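Local coordinates for protein TRAP dicarboxylate transporter, DctP subunit (Anaerococcus prevoti, PDB 4N91) that binds D-glucuronate as the extracytoplasmic solute-binding subunit of a TRAP transporter, probably delivering this sugar acid for uptake, at residues G152-V163 and C229-V240. Numbering follows the deposited sequence. Where two conformers were deposited one is given.
Sequences GSRSFYTKDKPV and CKYYSYDMHQMV. With BDP (beta-D-glucopyranuronic acid), chain C.
The imidazole of His237 points CE1 over the centre of one face of the Phe156 ring, 3.6 Å above its plane. The two planes are 41° apart, neither stacked nor edge-to-face. Asp235 OD1 accepts the backbone N-H of Phe156 at 3.0 Å. Asp235 OD2 takes the ND1 proton of His237 in a very short bond. An alanine in place of Phe156 would probably open a gap beneath His237 CE1 and beside the Asp235 carboxylate. Ser155 OG receives the Met236 N-H at 2.9 Å, where segment 229-240 turns at Tyr234. Strands 154-158 and 231-238 are the inner pair of a four-stranded mixed sheet, between 212-215 and 294-296. Towards Thr158 they pair antiparallel: Thr158 N donates to Tyr231 O, and the return bond from Tyr231 N is weak. Tyr157 and Tyr232 meet rim to rim, with planes 11° apart. Pro162 CD makes a CH-pi contact over the Tyr231 ring face. Arg154, bent at chi3 (71°), reaches the ligand: NH2 donates to BDP O6B at 3.0 Å and NH1 to O5. Glu214 pairs with Arg154 NE and also accepts from His237 NE2. The Asp235-His237-Glu214-Arg154 chain thus probably helps orient the guanidinium towards the glucuronate carboxylate.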
loop_
_atom_site.group_PDB
_atom_site.type_symbol
_atom_site.label_atom_id
_atom_site.label_comp_id
_atom_site.label_asym_id
_atom_site.label_seq_id
_atom_site.Cartn_x
_atom_site.Cartn_y
_atom_site.Cartn_z
ATOM N N GLY A 152 -6.384 2.315 2.803
ATOM C CA GLY A 152 -7.189 3.511 2.579
ATOM C C GLY A 152 -6.849 4.221 1.288
ATOM O O GLY A 152 -6.472 3.584 0.311
ATOM N N SER A 153 -6.988 5.547 1.277
ATOM C CA SER A 153 -6.647 6.349 0.118
ATOM C C SER A 153 -5.507 7.304 0.476
ATOM O O SER A 153 -5.317 7.632 1.646
ATOM C CB SER A 153 -7.853 7.164 -0.381
ATOM O OG SER A 153 -8.229 8.137 0.572
ATOM N N ARG A 154 -4.750 7.712 -0.539
ATOM C CA ARG A 154 -3.613 8.591 -0.348
ATOM C C ARG A 154 -3.961 10.005 -0.773
ATOM O O ARG A 154 -4.511 10.229 -1.853
ATOM C CB ARG A 154 -2.407 8.084 -1.134
ATOM C CG ARG A 154 -2.004 6.681 -0.698
ATOM C CD ARG A 154 -0.879 6.136 -1.458
ATOM N NE ARG A 154 0.420 6.755 -1.178
ATOM C CZ ARG A 154 1.313 6.282 -0.319
ATOM N NH1 ARG A 154 1.047 5.203 0.416
ATOM N NH2 ARG A 154 2.482 6.898 -0.194
ATOM N N SER A 155 -3.655 10.953 0.100
ATOM C CA SER A 155 -3.875 12.362 -0.135
ATOM C C SER A 155 -2.654 13.160 0.308
ATOM O O SER A 155 -1.921 12.707 1.183
ATOM C CB SER A 155 -5.045 12.836 0.710
ATOM O OG SER A 155 -6.276 12.360 0.196
ATOM N N PHE A 156 -2.510 14.385 -0.215
ATOM C CA PHE A 156 -1.373 15.247 0.119
ATOM C C PHE A 156 -1.463 15.856 1.508
ATOM O O PHE A 156 -2.527 16.311 1.947
ATOM C CB PHE A 156 -1.249 16.357 -0.930
ATOM C CG PHE A 156 -0.847 15.844 -2.279
ATOM C CD1 PHE A 156 0.403 15.318 -2.471
ATOM C CD2 PHE A 156 -1.735 15.868 -3.356
ATOM C CE1 PHE A 156 0.771 14.799 -3.705
ATOM C CE2 PHE A 156 -1.366 15.367 -4.572
ATOM C CZ PHE A 156 -0.123 14.825 -4.752
ATOM N N TYR A 157 -0.327 15.922 2.181
ATOM C CA TYR A 157 -0.218 16.734 3.390
ATOM C C TYR A 157 1.103 17.486 3.347
ATOM O O TYR A 157 2.110 17.012 2.821
ATOM C CB TYR A 157 -0.349 15.912 4.673
ATOM C CG TYR A 157 0.488 14.640 4.783
ATOM C CD1 TYR A 157 0.009 13.431 4.300
ATOM C CD2 TYR A 157 1.740 14.647 5.394
ATOM C CE1 TYR A 157 0.741 12.260 4.434
ATOM C CE2 TYR A 157 2.483 13.497 5.517
ATOM C CZ TYR A 157 1.975 12.297 5.044
ATOM O OH TYR A 157 2.688 11.125 5.182
ATOM N N THR A 158 1.072 18.699 3.884
ATOM C CA THR A 158 2.179 19.600 3.783
ATOM C C THR A 158 2.374 20.372 5.089
ATOM O O THR A 158 1.483 20.447 5.928
ATOM C CB THR A 158 1.903 20.617 2.671
ATOM O OG1 THR A 158 0.615 21.194 2.911
ATOM C CG2 THR A 158 1.893 19.959 1.286
ATOM N N LYS A 159 3.563 20.945 5.229
ATOM C CA LYS A 159 3.936 21.718 6.403
ATOM C C LYS A 159 3.511 23.173 6.356
ATOM O O LYS A 159 2.909 23.676 7.311
ATOM C CB LYS A 159 5.465 21.638 6.563
ATOM C CG LYS A 159 6.006 22.425 7.744
ATOM C CD LYS A 159 7.463 22.059 7.984
ATOM C CE LYS A 159 8.015 22.717 9.235
ATOM N NZ LYS A 159 7.977 24.183 9.086
ATOM N N ASP A 160 3.878 23.862 5.286
ATOM C CA ASP A 160 3.835 25.328 5.273
ATOM C C ASP A 160 2.648 25.912 4.578
ATOM O O ASP A 160 2.155 26.953 4.993
ATOM C CB ASP A 160 5.094 25.894 4.619
ATOM C CG ASP A 160 6.322 25.761 5.512
ATOM O OD1 ASP A 160 6.155 25.754 6.756
ATOM O OD2 ASP A 160 7.441 25.652 4.968
ATOM N N LYS A 161 2.220 25.299 3.487
ATOM C CA LYS A 161 1.117 25.871 2.738
ATOM C C LYS A 161 0.089 24.820 2.407
ATOM O O LYS A 161 0.427 23.718 1.976
ATOM C CB LYS A 161 1.605 26.517 1.450
ATOM C CG LYS A 161 2.521 27.712 1.668
ATOM C CD LYS A 161 3.654 27.699 0.663
ATOM C CE LYS A 161 4.345 26.338 0.664
ATOM N NZ LYS A 161 5.816 26.451 0.552
ATOM N N PRO A 162 -1.181 25.171 2.584
ATOM C CA PRO A 162 -2.234 24.221 2.264
ATOM C C PRO A 162 -2.338 23.945 0.770
ATOM O O PRO A 162 -2.099 24.828 -0.052
ATOM C CB PRO A 162 -3.503 24.926 2.777
ATOM C CG PRO A 162 -3.164 26.360 2.799
ATOM C CD PRO A 162 -1.728 26.424 3.157
ATOM N N VAL A 163 -2.719 22.727 0.431
ATOM C CA VAL A 163 -2.956 22.351 -0.962
ATOM C C VAL A 163 -4.452 22.391 -1.258
ATOM O O VAL A 163 -5.249 21.640 -0.673
ATOM C CB VAL A 163 -2.369 20.955 -1.247
ATOM C CG1 VAL A 163 -2.657 20.543 -2.686
ATOM C CG2 VAL A 163 -0.870 20.958 -0.945
ATOM N N CYS A 229 3.399 18.176 9.754
ATOM C CA CYS A 229 2.462 18.583 8.707
ATOM C C CYS A 229 1.058 18.720 9.209
ATOM O O CYS A 229 0.431 17.728 9.590
ATOM C CB CYS A 229 2.434 17.591 7.545
ATOM S SG CYS A 229 4.020 17.523 6.664
ATOM N N LYS A 230 0.540 19.949 9.215
ATOM C CA LYS A 230 -0.785 20.163 9.760
ATOM C C LYS A 230 -1.851 20.460 8.716
ATOM O O LYS A 230 -2.968 20.810 9.079
ATOM C CB LYS A 230 -0.789 21.310 10.776
ATOM C CG LYS A 230 0.296 21.279 11.837
ATOM C CD LYS A 230 0.007 20.255 12.898
ATOM C CE LYS A 230 0.959 20.476 14.090
ATOM N NZ LYS A 230 1.023 19.276 14.917
ATOM N N TYR A 231 -1.497 20.392 7.432
ATOM C CA TYR A 231 -2.487 20.569 6.369
ATOM C C TYR A 231 -2.642 19.249 5.615
ATOM O O TYR A 231 -1.732 18.830 4.900
ATOM C CB TYR A 231 -2.076 21.654 5.383
ATOM C CG TYR A 231 -1.881 23.022 6.000
ATOM C CD1 TYR A 231 -2.968 23.792 6.404
ATOM C CD2 TYR A 231 -0.620 23.548 6.165
ATOM C CE1 TYR A 231 -2.778 25.039 6.959
ATOM C CE2 TYR A 231 -0.428 24.798 6.736
ATOM C CZ TYR A 231 -1.503 25.526 7.139
ATOM O OH TYR A 231 -1.291 26.796 7.666
ATOM N N TYR A 232 -3.794 18.613 5.772
ATOM C CA TYR A 232 -4.069 17.352 5.100
ATOM C C TYR A 232 -5.247 17.572 4.183
ATOM O O TYR A 232 -6.350 17.864 4.644
ATOM C CB TYR A 232 -4.344 16.238 6.103
ATOM C CG TYR A 232 -4.499 14.845 5.495
ATOM C CD1 TYR A 232 -5.676 14.447 4.905
ATOM C CD2 TYR A 232 -3.469 13.925 5.547
ATOM C CE1 TYR A 232 -5.835 13.178 4.372
ATOM C CE2 TYR A 232 -3.611 12.648 4.988
ATOM C CZ TYR A 232 -4.817 12.289 4.411
ATOM O OH TYR A 232 -4.980 11.051 3.870
ATOM N N SER A 233 -5.004 17.432 2.885
ATOM C CA SER A 233 -5.958 17.809 1.857
ATOM C C SER A 233 -6.455 16.591 1.054
ATOM O O SER A 233 -5.693 15.983 0.323
ATOM C CB SER A 233 -5.313 18.829 0.921
ATOM O OG SER A 233 -6.203 19.213 -0.117
ATOM N N TYR A 234 -7.739 16.272 1.187
ATOM C CA TYR A 234 -8.309 15.047 0.664
ATOM C C TYR A 234 -8.510 15.042 -0.848
ATOM O O TYR A 234 -9.651 15.002 -1.342
ATOM C CB TYR A 234 -9.635 14.774 1.362
ATOM C CG TYR A 234 -9.562 14.112 2.733
ATOM C CD1 TYR A 234 -9.297 12.754 2.848
ATOM C CD2 TYR A 234 -9.804 14.814 3.899
ATOM C CE1 TYR A 234 -9.259 12.130 4.059
ATOM C CE2 TYR A 234 -9.752 14.185 5.138
ATOM C CZ TYR A 234 -9.498 12.831 5.199
ATOM O OH TYR A 234 -9.487 12.191 6.403
ATOM N N ASP A 235 -7.411 15.084 -1.581
ATOM C CA ASP A 235 -7.493 14.949 -3.024
ATOM C C ASP A 235 -7.702 13.478 -3.415
ATOM O O ASP A 235 -8.179 13.191 -4.509
ATOM C CB ASP A 235 -6.268 15.531 -3.700
ATOM C CG ASP A 235 -5.023 14.726 -3.442
ATOM O OD1 ASP A 235 -4.660 14.613 -2.260
ATOM O OD2 ASP A 235 -4.407 14.216 -4.414
HETATM N N MSE A 236 -7.329 12.566 -2.512
HETATM C CA MSE A 236 -7.560 11.114 -2.654
HETATM C C MSE A 236 -7.159 10.562 -4.037
HETATM O O MSE A 236 -7.951 9.899 -4.744
HETATM C CB MSE A 236 -9.024 10.792 -2.309
HETATM C CG MSE A 236 -9.363 11.099 -0.859
HETATM SE SE MSE A 236 -11.263 10.932 -0.458
HETATM C CE MSE A 236 -11.372 8.998 -0.636
ATOM N N HIS A 237 -5.900 10.785 -4.399
ATOM C CA HIS A 237 -5.440 10.490 -5.750
ATOM C C HIS A 237 -5.276 9.017 -6.038
ATOM O O HIS A 237 -5.370 8.608 -7.197
ATOM C CB HIS A 237 -4.148 11.228 -6.097
ATOM C CG HIS A 237 -3.104 11.187 -5.028
ATOM N ND1 HIS A 237 -2.884 12.251 -4.186
ATOM C CD2 HIS A 237 -2.190 10.247 -4.688
ATOM C CE1 HIS A 237 -1.904 11.964 -3.355
ATOM N NE2 HIS A 237 -1.461 10.757 -3.638
ATOM N N GLN A 238 -5.037 8.214 -5.011
ATOM C CA GLN A 238 -4.872 6.773 -5.207
ATOM C C GLN A 238 -5.451 5.983 -4.055
ATOM O O GLN A 238 -5.546 6.483 -2.908
ATOM C CB GLN A 238 -3.415 6.364 -5.338
ATOM C CG GLN A 238 -2.687 6.886 -6.545
ATOM C CD GLN A 238 -1.196 6.734 -6.360
ATOM O OE1 GLN A 238 -0.590 7.254 -5.385
ATOM N NE2 GLN A 238 -0.587 5.999 -7.255
HETATM N N MSE A 239 -5.839 4.744 -4.374
HETATM C CA MSE A 239 -6.151 3.730 -3.378
HETATM C C MSE A 239 -5.209 2.581 -3.672
HETATM O O MSE A 239 -5.441 1.794 -4.592
HETATM C CB MSE A 239 -7.606 3.281 -3.428
HETATM C CG MSE A 239 -8.537 4.419 -3.281
HETATM SE SE MSE A 239 -10.378 3.802 -3.220
HETATM C CE MSE A 239 -10.521 3.625 -1.251
ATOM N N VAL A 240 -4.131 2.510 -2.903
ATOM C CA VAL A 240 -3.019 1.619 -3.250
ATOM C C VAL A 240 -2.999 0.455 -2.280
ATOM O O VAL A 240 -2.758 0.632 -1.080
ATOM C CB VAL A 240 -1.648 2.341 -3.208
ATOM C CG1 VAL A 240 -0.541 1.389 -3.651
ATOM C CG2 VAL A 240 -1.663 3.597 -4.098
HETATM C C1 BDP C . 1.381 3.091 3.804
HETATM C C2 BDP C . 1.426 1.717 3.314
HETATM C C3 BDP C . 2.817 1.167 3.434
HETATM C C4 BDP C . 3.753 1.957 2.695
HETATM C C5 BDP C . 3.667 3.364 3.144
HETATM C C6 BDP C . 4.544 4.304 2.277
HETATM O O2 BDP C . 0.664 0.997 4.361
HETATM O O3 BDP C . 2.844 -0.224 2.975
HETATM O O4 BDP C . 5.012 1.517 2.751
HETATM O O5 BDP C . 2.291 3.867 3.025
HETATM O O6A BDP C . 5.752 3.993 2.209
HETATM O O1 BDP C . 0.098 3.634 3.399
HETATM O O6B BDP C . 4.068 5.400 1.904
HETATM O O HOH W 1 -5.343 1.021 0.116
HETATM O O HOH W 2 -3.597 3.793 -0.349
HETATM O O HOH W 3 -6.925 10.309 1.892
HETATM O O HOH W 4 -2.224 20.341 2.202
HETATM O O HOH W 5 2.043 22.381 9.425
HETATM O O HOH W 6 1.028 27.702 7.977
#